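Local coordinates for protein glutamine synthetase (Helicobacter pylori, PDB 5ZLI) that is a type I-beta glutamine synthetase, a twelve-subunit enzyme whose chain combines a beta-grasp domain with a larger catalytic domain, at residues P58-C63 with E71-I76; F143-I148 with Y159-E164; N288-S293 with N362-E367. All blocks are in the same frame, centred on the assembly; numbering follows the deposited sequence.

Contact 1 (P58-C63 with E71-I76)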
loop_
_atom_site.group_PDB
_atom_site.type_symbol
_atom_site.label_atom_id
_atom_site.label_comp_id
_atom_site.label_asym_id
_atom_site.label_seq_id
_atom_site.Cartn_x
_atom_site.Cartn_y
_atom_site.Cartn_z
ATOM N N PRO B 58 -38.427 -41.506 7.124
ATOM C CA PRO B 58 -39.268 -40.352 6.784
ATOM C C PRO B 58 -38.411 -39.180 6.362
ATOM O O PRO B 58 -37.278 -39.027 6.822
ATOM C CB PRO B 58 -39.984 -40.029 8.100
ATOM C CG PRO B 58 -39.144 -40.692 9.209
ATOM C CD PRO B 58 -38.123 -41.586 8.571
ATOM N N PHE B 59 -38.960 -38.333 5.502
ATOM C CA PHE B 59 -38.289 -37.078 5.177
ATOM C C PHE B 59 -39.304 -36.093 4.610
ATOM O O PHE B 59 -40.477 -36.420 4.418
ATOM C CB PHE B 59 -37.120 -37.281 4.212
ATOM C CG PHE B 59 -37.525 -37.566 2.805
ATOM C CD1 PHE B 59 -38.096 -38.771 2.465
ATOM C CD2 PHE B 59 -37.310 -36.627 1.810
ATOM C CE1 PHE B 59 -38.455 -39.030 1.160
ATOM C CE2 PHE B 59 -37.662 -36.882 0.500
ATOM C CZ PHE B 59 -38.236 -38.081 0.183
ATOM N N ASP B 60 -38.832 -34.883 4.317
ATOM C CA ASP B 60 -39.681 -33.773 3.879
ATOM C C ASP B 60 -39.589 -33.612 2.365
ATOM O O ASP B 60 -38.696 -32.950 1.848
ATOM C CB ASP B 60 -39.287 -32.500 4.617
ATOM C CG ASP B 60 -40.031 -31.270 4.119
ATOM O OD1 ASP B 60 -39.813 -30.198 4.721
ATOM O OD2 ASP B 60 -40.848 -31.365 3.168
ATOM N N ALA B 61 -40.520 -34.224 1.649
ATOM C CA ALA B 61 -40.488 -34.151 0.190
ATOM C C ALA B 61 -41.120 -32.887 -0.388
ATOM O O ALA B 61 -41.230 -32.781 -1.617
ATOM C CB ALA B 61 -41.163 -35.378 -0.408
ATOM N N SER B 62 -41.474 -31.904 0.442
ATOM C CA SER B 62 -41.969 -30.643 -0.086
ATOM C C SER B 62 -40.831 -29.716 -0.511
ATOM O O SER B 62 -41.068 -28.769 -1.273
ATOM C CB SER B 62 -42.830 -29.959 0.963
ATOM O OG SER B 62 -41.979 -29.335 1.908
ATOM N N CYS B 63 -39.595 -30.010 -0.079
ATOM C CA CYS B 63 -38.401 -29.220 -0.369
ATOM C C CYS B 63 -37.843 -29.438 -1.775
ATOM O O CYS B 63 -36.867 -28.766 -2.132
ATOM C CB CYS B 63 -37.285 -29.590 0.620
ATOM S SG CYS B 63 -37.699 -29.487 2.356
ATOM N N GLU B 71 -48.780 -29.640 2.273
ATOM C CA GLU B 71 -49.916 -30.294 2.930
ATOM C C GLU B 71 -49.761 -31.818 2.980
ATOM O O GLU B 71 -50.221 -32.462 3.934
ATOM C CB GLU B 71 -51.244 -29.892 2.269
ATOM C CG GLU B 71 -51.478 -30.307 0.837
ATOM C CD GLU B 71 -51.166 -29.221 -0.175
ATOM O OE1 GLU B 71 -50.026 -28.705 -0.162
ATOM O OE2 GLU B 71 -52.076 -28.854 -0.958
ATOM N N HIS B 72 -49.129 -32.414 1.971
ATOM C CA HIS B 72 -48.874 -33.847 1.987
ATOM C C HIS B 72 -47.371 -34.097 1.906
ATOM O O HIS B 72 -46.915 -34.926 1.113
ATOM C CB HIS B 72 -49.569 -34.507 0.802
ATOM C CG HIS B 72 -51.038 -34.263 0.767
ATOM N ND1 HIS B 72 -51.611 -33.331 -0.072
ATOM C CD2 HIS B 72 -52.055 -34.822 1.465
ATOM C CE1 HIS B 72 -52.919 -33.329 0.111
ATOM N NE2 HIS B 72 -53.214 -34.222 1.039
ATOM N N SER B 73 -46.602 -33.440 2.773
ATOM C CA SER B 73 -45.158 -33.365 2.593
ATOM C C SER B 73 -44.441 -34.651 2.975
ATOM O O SER B 73 -43.383 -34.948 2.414
ATOM C CB SER B 73 -44.575 -32.203 3.406
ATOM O OG SER B 73 -44.874 -32.342 4.788
ATOM N N ASP B 74 -44.949 -35.384 3.958
ATOM C CA ASP B 74 -44.214 -36.532 4.475
ATOM C C ASP B 74 -44.116 -37.634 3.415
ATOM O O ASP B 74 -45.121 -38.033 2.815
ATOM C CB ASP B 74 -44.903 -37.047 5.738
ATOM C CG ASP B 74 -44.884 -36.024 6.866
ATOM O OD1 ASP B 74 -45.093 -36.403 8.045
ATOM O OD2 ASP B 74 -44.684 -34.827 6.560
ATOM N N MET B 75 -42.902 -38.146 3.210
ATOM C CA MET B 75 -42.679 -39.292 2.347
ATOM C C MET B 75 -41.691 -40.223 3.044
ATOM O O MET B 75 -41.194 -39.929 4.137
ATOM C CB MET B 75 -42.191 -38.825 0.978
ATOM C CG MET B 75 -43.208 -37.968 0.191
ATOM S SD MET B 75 -44.538 -38.769 -0.725
ATOM C CE MET B 75 -43.650 -39.252 -2.198
ATOM N N ILE B 76 -41.368 -41.337 2.395
ATOM C CA ILE B 76 -40.477 -42.342 2.967
ATOM C C ILE B 76 -39.289 -42.569 2.039
ATOM O O ILE B 76 -39.428 -42.585 0.807
ATOM C CB ILE B 76 -41.213 -43.678 3.228
ATOM C CG1 ILE B 76 -42.210 -43.548 4.380
ATOM C CG2 ILE B 76 -40.233 -44.803 3.515
ATOM C CD1 ILE B 76 -41.569 -43.325 5.690
#
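F59 and M75 form a hydrogen-bonded pair joining two antiparallel strands of the beta-grasp domain. F59 N donates to M75 O at 3.1 Å, and M75 N returns a nearly straight bond to F59 O (3.2 Å, 168°). Further along, A61 N donates to S73 O at 3.1 Å. There the chain bends through an Asx turn: D60 OD2 accepts S62 OG at 2.6 Å on its syn lone pair and S62 N at 2.8 Å nearly along its C-O axis. A short acidic side chain suits this place because its carboxylate can reach a backbone amide two residues on. D74 and S73 turn their polar ends to a second subunit: D74 forms salt bridges with R349 and R354 of the second subunit, and S73 OG hydrogen-bonds to R349 of that subunit.

The face that carries F59 and M75 is apolar. With chi1 at 74°, the F59 ring stands over its own backbone, and CE1 lies 3.7 Å from M75 CB, while the small methyl of A61 fits beside M75 CG. V101 of strand 94-103 packs on both F59 and M75. On the opposite face, I76 bends its chain so that CD1 lies 3.9 Å from P58 N.

Contact 2 (F143-I148 with Y159-E164)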
loop_
_atom_site.group_PDB
_atom_site.type_symbol
_atom_site.label_atom_id
_atom_site.label_comp_id
_atom_site.label_asym_id
_atom_site.label_seq_id
_atom_site.Cartn_x
_atom_site.Cartn_y
_atom_site.Cartn_z
ATOM N N PHE B 143 -14.316 -31.596 -15.707
ATOM C CA PHE B 143 -13.316 -30.550 -15.641
ATOM C C PHE B 143 -12.905 -30.379 -14.197
ATOM O O PHE B 143 -13.732 -30.449 -13.286
ATOM C CB PHE B 143 -13.830 -29.202 -16.146
ATOM C CG PHE B 143 -13.864 -29.071 -17.629
ATOM C CD1 PHE B 143 -12.753 -28.581 -18.320
ATOM C CD2 PHE B 143 -15.001 -29.418 -18.340
ATOM C CE1 PHE B 143 -12.772 -28.455 -19.695
ATOM C CE2 PHE B 143 -15.037 -29.289 -19.718
ATOM C CZ PHE B 143 -13.921 -28.807 -20.406
ATOM N N ILE B 144 -11.646 -30.094 -13.987
ATOM C CA ILE B 144 -11.169 -29.781 -12.666
ATOM C C ILE B 144 -10.596 -28.394 -12.742
ATOM O O ILE B 144 -9.596 -28.166 -13.427
ATOM C CB ILE B 144 -10.143 -30.782 -12.167
ATOM C CG1 ILE B 144 -10.852 -32.128 -11.987
ATOM C CG2 ILE B 144 -9.430 -30.195 -10.924
ATOM C CD1 ILE B 144 -10.104 -33.137 -11.142
ATOM N N PHE B 145 -11.274 -27.455 -12.125
ATOM C CA PHE B 145 -10.848 -26.071 -12.130
ATOM C C PHE B 145 -10.176 -25.693 -10.808
ATOM O O PHE B 145 -10.218 -26.430 -9.819
ATOM C CB PHE B 145 -12.055 -25.186 -12.455
ATOM C CG PHE B 145 -12.588 -25.355 -13.880
ATOM C CD1 PHE B 145 -11.724 -25.218 -14.987
ATOM C CD2 PHE B 145 -13.936 -25.619 -14.110
ATOM C CE1 PHE B 145 -12.194 -25.348 -16.283
ATOM C CE2 PHE B 145 -14.424 -25.746 -15.409
ATOM C CZ PHE B 145 -13.557 -25.613 -16.493
ATOM N N ASP B 146 -9.492 -24.547 -10.819
ATOM C CA ASP B 146 -8.955 -23.978 -9.579
ATOM C C ASP B 146 -9.973 -23.098 -8.881
ATOM O O ASP B 146 -10.040 -23.069 -7.645
ATOM C CB ASP B 146 -7.675 -23.164 -9.837
ATOM C CG ASP B 146 -6.566 -24.001 -10.408
ATOM O OD1 ASP B 146 -6.502 -25.193 -10.028
ATOM O OD2 ASP B 146 -5.750 -23.479 -11.203
ATOM N N SER B 147 -10.749 -22.374 -9.673
ATOM C CA SER B 147 -11.635 -21.350 -9.171
ATOM C C SER B 147 -12.845 -21.212 -10.075
ATOM O O SER B 147 -12.769 -21.385 -11.292
ATOM C CB SER B 147 -10.903 -20.006 -9.092
ATOM O OG SER B 147 -11.786 -18.934 -8.778
ATOM N N ILE B 148 -13.960 -20.874 -9.461
ATOM C CA ILE B 148 -15.160 -20.505 -10.181
ATOM C C ILE B 148 -15.744 -19.315 -9.431
ATOM O O ILE B 148 -15.732 -19.305 -8.203
ATOM C CB ILE B 148 -16.126 -21.701 -10.310
ATOM C CG1 ILE B 148 -17.524 -21.227 -10.709
ATOM C CG2 ILE B 148 -16.051 -22.570 -9.093
ATOM C CD1 ILE B 148 -17.542 -20.521 -12.069
ATOM N N TYR B 159 -19.398 -14.755 -14.754
ATOM C CA TYR B 159 -18.750 -15.996 -14.361
ATOM C C TYR B 159 -17.274 -15.947 -14.725
ATOM O O TYR B 159 -16.835 -15.197 -15.602
ATOM C CB TYR B 159 -19.437 -17.230 -14.982
ATOM C CG TYR B 159 -19.025 -17.619 -16.394
ATOM C CD1 TYR B 159 -17.854 -18.338 -16.641
ATOM C CD2 TYR B 159 -19.857 -17.351 -17.471
ATOM C CE1 TYR B 159 -17.500 -18.718 -17.926
ATOM C CE2 TYR B 159 -19.520 -17.737 -18.757
ATOM C CZ TYR B 159 -18.338 -18.415 -18.976
ATOM O OH TYR B 159 -17.983 -18.790 -20.253
ATOM N N GLU B 160 -16.508 -16.763 -14.026
ATOM C CA GLU B 160 -15.111 -16.929 -14.372
ATOM C C GLU B 160 -14.618 -18.255 -13.818
ATOM O O GLU B 160 -14.526 -18.427 -12.593
ATOM C CB GLU B 160 -14.277 -15.803 -13.828
ATOM C CG GLU B 160 -12.812 -16.030 -14.121
ATOM C CD GLU B 160 -11.915 -15.208 -13.232
ATOM O OE1 GLU B 160 -11.286 -15.809 -12.313
ATOM O OE2 GLU B 160 -11.860 -13.965 -13.452
ATOM N N VAL B 161 -14.290 -19.164 -14.699
ATOM C CA VAL B 161 -13.557 -20.335 -14.269
ATOM C C VAL B 161 -12.089 -19.990 -14.406
ATOM O O VAL B 161 -11.705 -19.140 -15.216
ATOM C CB VAL B 161 -13.928 -21.560 -15.107
ATOM C CG1 VAL B 161 -15.348 -21.918 -14.816
ATOM C CG2 VAL B 161 -13.746 -21.241 -16.558
ATOM N N ASP B 162 -11.252 -20.649 -13.622
ATOM C CA ASP B 162 -9.835 -20.411 -13.744
ATOM C C ASP B 162 -9.129 -21.728 -13.512
ATOM O O ASP B 162 -9.587 -22.571 -12.736
ATOM C CB ASP B 162 -9.326 -19.340 -12.783
ATOM C CG ASP B 162 -8.109 -18.597 -13.332
ATOM O OD1 ASP B 162 -8.285 -17.832 -14.309
ATOM O OD2 ASP B 162 -6.981 -18.785 -12.812
ATOM N N SER B 163 -8.020 -21.894 -14.228
ATOM C CA SER B 163 -7.217 -23.098 -14.213
ATOM C C SER B 163 -5.785 -22.706 -14.499
ATOM O O SER B 163 -5.529 -21.740 -15.223
ATOM C CB SER B 163 -7.657 -24.113 -15.268
ATOM O OG SER B 163 -7.036 -25.365 -15.016
ATOM N N GLU B 164 -4.849 -23.461 -13.920
ATOM C CA GLU B 164 -3.460 -23.155 -14.188
ATOM C C GLU B 164 -3.083 -23.459 -15.626
ATOM O O GLU B 164 -2.162 -22.831 -16.161
ATOM C CB GLU B 164 -2.567 -23.923 -13.242
ATOM C CG GLU B 164 -1.168 -23.378 -13.226
ATOM C CD GLU B 164 -0.427 -23.847 -12.019
ATOM O OE1 GLU B 164 -0.748 -24.966 -11.546
ATOM O OE2 GLU B 164 0.450 -23.090 -11.538
#
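The first torsion of F145 (chi1 -67°, CG anti to the carbonyl carbon) turns its ring toward V161, and that of V161 (chi1 -67°) places CG1 between the ring and I148. The face of the phenyl ring meets the valine, whose CB sits 4.0 Å from the F145 ring centroid, only 3° off the ring normal, in a CH-pi contact. V161 CG1 also rests 3.8 Å from I148 CD1. A beta-branched residue suits this position, since one methyl can touch both the ring and the isoleucine. F143 CB lies against the opposite face of the F145 ring, offset toward the rim. Y479 of a third subunit packs on F145 and I148, extending this apolar patch into the assembly.

The backbone bonds centre on D162 O, which is gripped by two amides. D146 N approaches in the carbonyl plane at 2.8 Å from D162 O, whereas S147 N comes from a tilted direction at a longer 3.3 Å. In return, D162 N donates to S147 O at 2.9 Å. The carboxylates of D146 and D162 are near neighbours, with their OD2 atoms 5.1 Å apart; the salt bridge from D146 OD1 to K261 probably eases their like charges, while N169 ND2 hydrogen-bonds to D162 OD2.

With two consecutive residues, D146 and S147, facing the single residue D162, the arrangement is a classic beta bulge, placed where strand 133-145 gives way to the antiparallel hairpin of strands 147-153 and 156-162.

Contact 3 (N288-S293 with N362-E367)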
loop_
_atom_site.group_PDB
_atom_site.type_symbol
_atom_site.label_atom_id
_atom_site.label_comp_id
_atom_site.label_asym_id
_atom_site.label_seq_id
_atom_site.Cartn_x
_atom_site.Cartn_y
_atom_site.Cartn_z
ATOM N N ASN B 288 -28.318 -64.418 -22.219
ATOM C CA ASN B 288 -26.866 -64.371 -22.411
ATOM C C ASN B 288 -26.452 -64.314 -23.878
ATOM O O ASN B 288 -25.305 -64.594 -24.214
ATOM C CB ASN B 288 -26.164 -65.537 -21.711
ATOM C CG ASN B 288 -26.116 -65.369 -20.202
ATOM O OD1 ASN B 288 -27.033 -64.809 -19.591
ATOM N ND2 ASN B 288 -25.037 -65.847 -19.591
ATOM N N GLU B 289 -27.351 -63.944 -24.772
ATOM C CA GLU B 289 -26.995 -63.646 -26.149
ATOM C C GLU B 289 -27.096 -62.140 -26.331
ATOM O O GLU B 289 -27.921 -61.488 -25.685
ATOM C CB GLU B 289 -27.905 -64.398 -27.150
ATOM C CG GLU B 289 -29.408 -64.002 -27.184
ATOM C CD GLU B 289 -30.376 -65.212 -27.158
ATOM O OE1 GLU B 289 -29.927 -66.351 -26.863
ATOM O OE2 GLU B 289 -31.596 -65.025 -27.413
ATOM N N ASN B 290 -26.238 -61.569 -27.167
ATOM C CA ASN B 290 -26.235 -60.129 -27.339
ATOM C C ASN B 290 -27.088 -59.815 -28.554
ATOM O O ASN B 290 -26.623 -59.928 -29.689
ATOM C CB ASN B 290 -24.811 -59.608 -27.492
ATOM C CG ASN B 290 -24.753 -58.096 -27.587
ATOM O OD1 ASN B 290 -25.738 -57.440 -27.924
ATOM N ND2 ASN B 290 -23.600 -57.528 -27.250
ATOM N N LEU B 291 -28.286 -59.288 -28.315
ATOM C CA LEU B 291 -29.209 -59.103 -29.421
ATOM C C LEU B 291 -28.777 -58.002 -30.380
ATOM O O LEU B 291 -29.358 -57.889 -31.467
ATOM C CB LEU B 291 -30.626 -58.812 -28.915
ATOM C CG LEU B 291 -31.511 -59.941 -28.379
ATOM C CD1 LEU B 291 -30.848 -60.644 -27.248
ATOM C CD2 LEU B 291 -32.848 -59.409 -27.967
ATOM N N PHE B 292 -27.757 -57.222 -30.038
ATOM C CA PHE B 292 -27.342 -56.142 -30.917
ATOM C C PHE B 292 -26.399 -56.618 -31.994
ATOM O O PHE B 292 -26.295 -55.982 -33.041
ATOM C CB PHE B 292 -26.670 -55.035 -30.109
ATOM C CG PHE B 292 -27.622 -53.994 -29.627
ATOM C CD1 PHE B 292 -28.919 -54.339 -29.277
ATOM C CD2 PHE B 292 -27.237 -52.669 -29.542
ATOM C CE1 PHE B 292 -29.820 -53.386 -28.845
ATOM C CE2 PHE B 292 -28.132 -51.704 -29.101
ATOM C CZ PHE B 292 -29.431 -52.073 -28.748
ATOM N N SER B 293 -25.733 -57.735 -31.769
ATOM C CA SER B 293 -24.821 -58.308 -32.740
ATOM C C SER B 293 -25.573 -59.177 -33.742
ATOM O O SER B 293 -26.360 -60.048 -33.365
ATOM C CB SER B 293 -23.767 -59.128 -32.016
ATOM O OG SER B 293 -24.394 -60.206 -31.360
ATOM N N ASN B 362 -19.582 -60.281 -28.435
ATOM C CA ASN B 362 -19.770 -59.900 -27.040
ATOM C C ASN B 362 -19.802 -58.401 -26.834
ATOM O O ASN B 362 -20.327 -57.940 -25.818
ATOM C CB ASN B 362 -18.662 -60.498 -26.162
ATOM C CG ASN B 362 -18.897 -61.958 -25.837
ATOM O OD1 ASN B 362 -20.006 -62.462 -25.992
ATOM N ND2 ASN B 362 -17.848 -62.652 -25.391
ATOM N N SER B 363 -19.235 -57.628 -27.753
ATOM C CA SER B 363 -19.116 -56.193 -27.559
ATOM C C SER B 363 -20.007 -55.366 -28.466
ATOM O O SER B 363 -19.978 -54.133 -28.366
ATOM C CB SER B 363 -17.664 -55.753 -27.790
ATOM O OG SER B 363 -17.389 -55.708 -29.180
ATOM N N ALA B 364 -20.812 -55.989 -29.319
ATOM C CA ALA B 364 -21.620 -55.204 -30.233
ATOM C C ALA B 364 -22.491 -54.240 -29.442
ATOM O O ALA B 364 -23.051 -54.603 -28.401
ATOM C CB ALA B 364 -22.462 -56.114 -31.112
ATOM N N ARG B 365 -22.547 -52.993 -29.902
ATOM C CA ARG B 365 -23.150 -51.936 -29.108
ATOM C C ARG B 365 -23.218 -50.680 -29.950
ATOM O O ARG B 365 -22.512 -50.542 -30.952
ATOM C CB ARG B 365 -22.339 -51.650 -27.838
ATOM C CG ARG B 365 -21.420 -50.451 -27.994
ATOM C CD ARG B 365 -20.200 -50.531 -27.142
ATOM N NE ARG B 365 -19.003 -50.256 -27.928
ATOM C CZ ARG B 365 -17.770 -50.457 -27.479
ATOM N NH1 ARG B 365 -17.602 -50.933 -26.251
ATOM N NH2 ARG B 365 -16.714 -50.191 -28.249
ATOM N N PHE B 366 -24.058 -49.752 -29.516
ATOM C CA PHE B 366 -23.985 -48.385 -30.003
ATOM C C PHE B 366 -23.350 -47.491 -28.943
ATOM O O PHE B 366 -23.251 -47.856 -27.768
ATOM C CB PHE B 366 -25.369 -47.846 -30.349
ATOM C CG PHE B 366 -26.044 -48.572 -31.450
ATOM C CD1 PHE B 366 -27.213 -49.267 -31.219
ATOM C CD2 PHE B 366 -25.547 -48.514 -32.744
ATOM C CE1 PHE B 366 -27.870 -49.916 -32.264
ATOM C CE2 PHE B 366 -26.195 -49.166 -33.792
ATOM C CZ PHE B 366 -27.359 -49.866 -33.551
ATOM N N GLU B 367 -22.897 -46.318 -29.373
ATOM C CA GLU B 367 -22.539 -45.240 -28.458
ATOM C C GLU B 367 -23.293 -43.975 -28.855
ATOM O O GLU B 367 -23.168 -43.505 -29.992
ATOM C CB GLU B 367 -21.035 -44.994 -28.437
ATOM C CG GLU B 367 -20.650 -43.657 -27.798
ATOM C CD GLU B 367 -19.219 -43.258 -28.108
ATOM O OE1 GLU B 367 -18.283 -43.952 -27.632
ATOM O OE2 GLU B 367 -19.038 -42.292 -28.885
#
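F292 and F366 form the tightly packed end of this contact, their side chains crossing at about a right angle. The ring centroids are 5.4 Å apart with the planes at 63°, an oblique pairing in which F292 CE2 comes nearest to F366 CD1. Next to it, A364 CB lies beside S293 CB, where a methyl suits the limited room.

The polar join is a single bond: N290 ND2 donates to A364 O at 3.2 Å, on a lone pair in the carbonyl plane, although A364 O lies 20° out of the N290 amide plane. With CG anti to its backbone N (chi1 -176°), the N290 amide reaches across while its OD1 accepts F292 N at 2.9 Å, an Asx turn; asparagine suits both tasks. N290 O closes the type I turn, accepting S293 N and S293 OG.

Packing slackens toward N362, which is exposed and whose O stays 3.6 Å from N290 ND2. The R365 side chain starts away from the turn and packs on P356 and H281. Behind the aromatic end, helix 302-313 supplies F307, edge-to-face with F292, and A304, touching the side chains of F292 and F366, while F292 also rests on V284 of strand 278-286, which pairs with 366-368.

Contact 1 belongs to the beta-grasp domain, whereas contacts 2 and 3 lie in the catalytic domain on opposite sides of the chain's centre. None touches another: nearest atoms are about 22 Å apart between contacts 1 and 2, about 33 Å between 1 and 3, and about 16 Å between 2 and 3. The last two reach one sheet, since strands 133-145 and 366-368 both pair with strand 278-286. Contacts 1 and 2 both touch the second subunit; no other chain touches contact 3. R354 of the second subunit bridges D74 of contact 1, and within each chain R354 pairs with E367 of contact 3, consistent with glutamine synthetases generally, whose active sites form between adjacent subunits.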